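Local coordinates for putative dihydrodipicolinate synthase family protein (Coccidioides immitis, PDB 3QFE), which is of unassigned function but belongs to the dihydrodipicolinate synthase family of TIM-barrel proteins, at residues Ala263-Ala274 with Asp281-Arg289. Numbering follows the deposited sequence.
Sequences ATTKYAAAIFSA and DAEEKLRPR
Bent at its third torsion (chi3 76°) in an otherwise extended chain, Lys-266 slants across Leu-286 and brings its ammonium to the backbone of Arg-287. Lys-266 NZ donates to Arg-287 O at 2.9 Å, arriving from above the carbonyl plane, 49° out of it. Lys-266 CE lies 3.7 Å from Leu-286 CD2. The other methyl of Leu-286, CD1, rests on the helix itself, 3.6 Å from Ala-270 CA, and reaches the methyl of Ala-274. Small residues let the helices come close: the CB atoms of Ala-274 and Ala-282 are 3.6 Å apart. Further along, a water donates to both Ala-263 O and Leu-286 O, and Ala-263 CB meets the Pro-288 ring at CG. Tyr-267 and Glu-283 both carry CG anti to the backbone N, and the carboxylate comes to the ring edge, Glu-283 OE1 3.3 Å from Tyr-267 CE1, the planes 85° apart. Tyr-267 OH is hydrogen-bonded to Arg-304 NH1 of helix 297-317, while Glu-283 has a weak, long ion pair with Lys-300. The contact thus packs helix 262-271 and the start of helix 273-276 against helix 282-285 and its exit, all in the helical region after the last barrel strand, 216-218. The Lys-266 ammonium also donates a hydrogen bond to Thr-20 O and forms a salt bridge with Glu-57, whose carboxylate would offset its charge; both tie this region to loops after barrel strands 13-17 and 48-51.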
loop_
_atom_site.group_PDB
_atom_site.type_symbol
_atom_site.label_atom_id
_atom_site.label_comp_id
_atom_site.label_asym_id
_atom_site.label_seq_id
_atom_site.Cartn_x
_atom_site.Cartn_y
_atom_site.Cartn_z
ATOM N N ALA A 263 11.603 4.262 -8.301
ATOM C CA ALA A 263 12.746 5.114 -8.018
ATOM C C ALA A 263 12.349 6.583 -7.795
ATOM O O ALA A 263 12.950 7.287 -6.962
ATOM C CB ALA A 263 13.774 5.009 -9.123
ATOM N N THR A 264 11.346 7.040 -8.542
ATOM C CA THR A 264 10.869 8.411 -8.433
ATOM C C THR A 264 10.100 8.604 -7.125
ATOM O O THR A 264 10.304 9.596 -6.423
ATOM C CB THR A 264 10.009 8.813 -9.661
ATOM O OG1 THR A 264 10.815 8.749 -10.837
ATOM C CG2 THR A 264 9.522 10.230 -9.536
ATOM N N THR A 265 9.227 7.656 -6.808
ATOM C CA THR A 265 8.483 7.675 -5.556
ATOM C C THR A 265 9.416 7.690 -4.337
ATOM O O THR A 265 9.262 8.542 -3.467
ATOM C CB THR A 265 7.483 6.499 -5.465
ATOM O OG1 THR A 265 6.477 6.679 -6.460
ATOM C CG2 THR A 265 6.794 6.438 -4.066
ATOM N N LYS A 266 10.390 6.780 -4.293
ATOM C CA LYS A 266 11.405 6.775 -3.214
ATOM C C LYS A 266 12.102 8.124 -3.055
ATOM O O LYS A 266 12.305 8.585 -1.930
ATOM C CB LYS A 266 12.454 5.680 -3.411
ATOM C CG LYS A 266 11.897 4.265 -3.385
ATOM C CD LYS A 266 13.009 3.211 -3.309
ATOM C CE LYS A 266 13.563 3.167 -1.905
ATOM N NZ LYS A 266 14.529 2.079 -1.675
ATOM N N TYR A 267 12.444 8.763 -4.173
ATOM C CA TYR A 267 13.158 10.039 -4.146
ATOM C C TYR A 267 12.251 11.165 -3.620
ATOM O O TYR A 267 12.689 12.055 -2.878
ATOM C CB TYR A 267 13.747 10.384 -5.518
ATOM C CG TYR A 267 14.332 11.774 -5.548
ATOM C CD1 TYR A 267 15.594 12.036 -4.995
ATOM C CD2 TYR A 267 13.597 12.852 -6.050
ATOM C CE1 TYR A 267 16.114 13.325 -4.984
ATOM C CE2 TYR A 267 14.113 14.143 -6.027
ATOM C CZ TYR A 267 15.371 14.371 -5.498
ATOM O OH TYR A 267 15.882 15.657 -5.469
ATOM N N ALA A 268 10.974 11.120 -3.995
ATOM C CA ALA A 268 10.027 12.128 -3.510
ATOM C C ALA A 268 9.872 11.986 -1.994
ATOM O O ALA A 268 9.911 12.961 -1.268
ATOM C CB ALA A 268 8.688 12.006 -4.226
ATOM N N ALA A 269 9.727 10.754 -1.524
ATOM C CA ALA A 269 9.660 10.495 -0.087
ATOM C C ALA A 269 10.937 10.981 0.588
ATOM O O ALA A 269 10.878 11.570 1.667
ATOM C CB ALA A 269 9.450 9.025 0.169
ATOM N N ALA A 270 12.085 10.779 -0.066
ATOM C CA ALA A 270 13.356 11.197 0.509
ATOM C C ALA A 270 13.357 12.693 0.792
ATOM O O ALA A 270 13.885 13.136 1.820
ATOM C CB ALA A 270 14.515 10.831 -0.386
ATOM N N ILE A 271 12.789 13.495 -0.104
ATOM C CA ILE A 271 12.976 14.925 0.067
ATOM C C ILE A 271 11.803 15.615 0.719
ATOM O O ILE A 271 11.888 16.786 1.081
ATOM C CB ILE A 271 13.418 15.635 -1.235
ATOM C CG1 ILE A 271 12.389 15.428 -2.354
ATOM C CG2 ILE A 271 14.843 15.195 -1.632
ATOM C CD1 ILE A 271 12.385 16.573 -3.336
ATOM N N PHE A 272 10.703 14.890 0.874
ATOM C CA PHE A 272 9.551 15.462 1.534
ATOM C C PHE A 272 9.305 14.794 2.873
ATOM O O PHE A 272 9.783 15.287 3.897
ATOM C CB PHE A 272 8.334 15.472 0.610
ATOM C CG PHE A 272 8.529 16.336 -0.604
ATOM C CD1 PHE A 272 8.739 17.722 -0.468
ATOM C CD2 PHE A 272 8.538 15.776 -1.889
ATOM C CE1 PHE A 272 8.943 18.547 -1.604
ATOM C CE2 PHE A 272 8.730 16.584 -3.036
ATOM C CZ PHE A 272 8.938 17.975 -2.893
ATOM N N SER A 273 8.624 13.653 2.866
ATOM C CA SER A 273 8.240 12.980 4.112
ATOM C C SER A 273 9.406 12.485 4.986
ATOM O O SER A 273 9.358 12.626 6.208
ATOM C CB SER A 273 7.310 11.808 3.806
ATOM O OG SER A 273 8.021 10.878 3.025
ATOM N N ALA A 274 10.434 11.906 4.378
ATOM C CA ALA A 274 11.579 11.397 5.145
ATOM C C ALA A 274 12.332 12.525 5.854
ATOM O O ALA A 274 12.678 12.400 7.026
ATOM C CB ALA A 274 12.527 10.574 4.265
ATOM N N ASP A 281 20.354 12.159 5.460
ATOM C CA ASP A 281 20.855 11.516 4.228
ATOM C C ASP A 281 19.774 10.633 3.594
ATOM O O ASP A 281 20.070 9.540 3.107
ATOM C CB ASP A 281 22.091 10.619 4.484
ATOM C CG ASP A 281 23.144 11.257 5.414
ATOM O OD1 ASP A 281 23.599 12.416 5.181
ATOM O OD2 ASP A 281 23.546 10.547 6.366
ATOM N N ALA A 282 18.523 11.089 3.629
ATOM C CA ALA A 282 17.393 10.251 3.222
ATOM C C ALA A 282 17.533 9.850 1.764
ATOM O O ALA A 282 17.157 8.742 1.371
ATOM C CB ALA A 282 16.063 10.962 3.476
ATOM N N GLU A 283 18.109 10.740 0.968
ATOM C CA GLU A 283 18.260 10.488 -0.453
ATOM C C GLU A 283 19.171 9.298 -0.778
ATOM O O GLU A 283 18.917 8.585 -1.733
ATOM C CB GLU A 283 18.718 11.746 -1.190
ATOM C CG GLU A 283 18.851 11.519 -2.688
ATOM C CD GLU A 283 19.086 12.802 -3.469
ATOM O OE1 GLU A 283 18.659 13.878 -2.978
ATOM O OE2 GLU A 283 19.688 12.724 -4.569
ATOM N N GLU A 284 20.237 9.102 -0.007
ATOM C CA GLU A 284 21.123 7.970 -0.255
ATOM C C GLU A 284 20.431 6.671 0.159
ATOM O O GLU A 284 20.540 5.672 -0.537
ATOM C CB GLU A 284 22.463 8.142 0.466
ATOM N N LYS A 285 19.660 6.726 1.248
ATOM C CA LYS A 285 19.031 5.569 1.861
ATOM C C LYS A 285 17.820 5.095 1.085
ATOM O O LYS A 285 17.362 3.958 1.258
ATOM C CB LYS A 285 18.599 5.910 3.292
ATOM C CG LYS A 285 19.741 6.151 4.248
ATOM C CD LYS A 285 19.299 6.866 5.510
ATOM C CE LYS A 285 20.429 6.858 6.530
ATOM N NZ LYS A 285 20.108 7.767 7.670
ATOM N N LEU A 286 17.302 5.980 0.240
ATOM C CA LEU A 286 16.143 5.681 -0.569
ATOM C C LEU A 286 16.461 5.519 -2.066
ATOM O O LEU A 286 15.570 5.614 -2.932
ATOM C CB LEU A 286 15.037 6.714 -0.319
ATOM C CG LEU A 286 14.412 6.544 1.073
ATOM C CD1 LEU A 286 13.631 7.787 1.503
ATOM C CD2 LEU A 286 13.545 5.295 1.124
ATOM N N ARG A 287 17.727 5.250 -2.368
ATOM C CA ARG A 287 18.071 4.621 -3.637
ATOM C C ARG A 287 17.348 3.282 -3.791
ATOM O O ARG A 287 17.108 2.589 -2.823
ATOM C CB ARG A 287 19.573 4.392 -3.724
ATOM C CG ARG A 287 20.357 5.667 -3.957
ATOM C CD ARG A 287 21.846 5.405 -3.842
ATOM N NE ARG A 287 22.532 6.660 -3.542
ATOM C CZ ARG A 287 23.810 6.921 -3.815
ATOM N NH1 ARG A 287 24.576 6.004 -4.406
ATOM N NH2 ARG A 287 24.317 8.109 -3.501
ATOM N N PRO A 288 16.959 2.938 -5.021
ATOM C CA PRO A 288 16.525 1.580 -5.295
ATOM C C PRO A 288 17.636 0.597 -4.933
ATOM O O PRO A 288 18.810 0.950 -4.980
ATOM C CB PRO A 288 16.302 1.566 -6.813
ATOM C CG PRO A 288 16.673 2.945 -7.320
ATOM C CD PRO A 288 16.749 3.854 -6.159
ATOM N N ARG A 289 17.277 -0.625 -4.559
ATOM C CA ARG A 289 18.289 -1.599 -4.187
ATOM C C ARG A 289 19.141 -1.968 -5.401
ATOM O O ARG A 289 18.625 -2.074 -6.509
ATOM C CB ARG A 289 17.654 -2.855 -3.555
ATOM C CG ARG A 289 18.484 -3.384 -2.454
ATOM C CD ARG A 289 18.115 -4.789 -1.980
ATOM N NE ARG A 289 18.864 -5.070 -0.753
ATOM C CZ ARG A 289 18.504 -5.948 0.180
ATOM N NH1 ARG A 289 17.427 -6.706 0.033
ATOM N NH2 ARG A 289 19.249 -6.081 1.260
HETATM O O HOH W 1 15.354 6.746 -5.541
#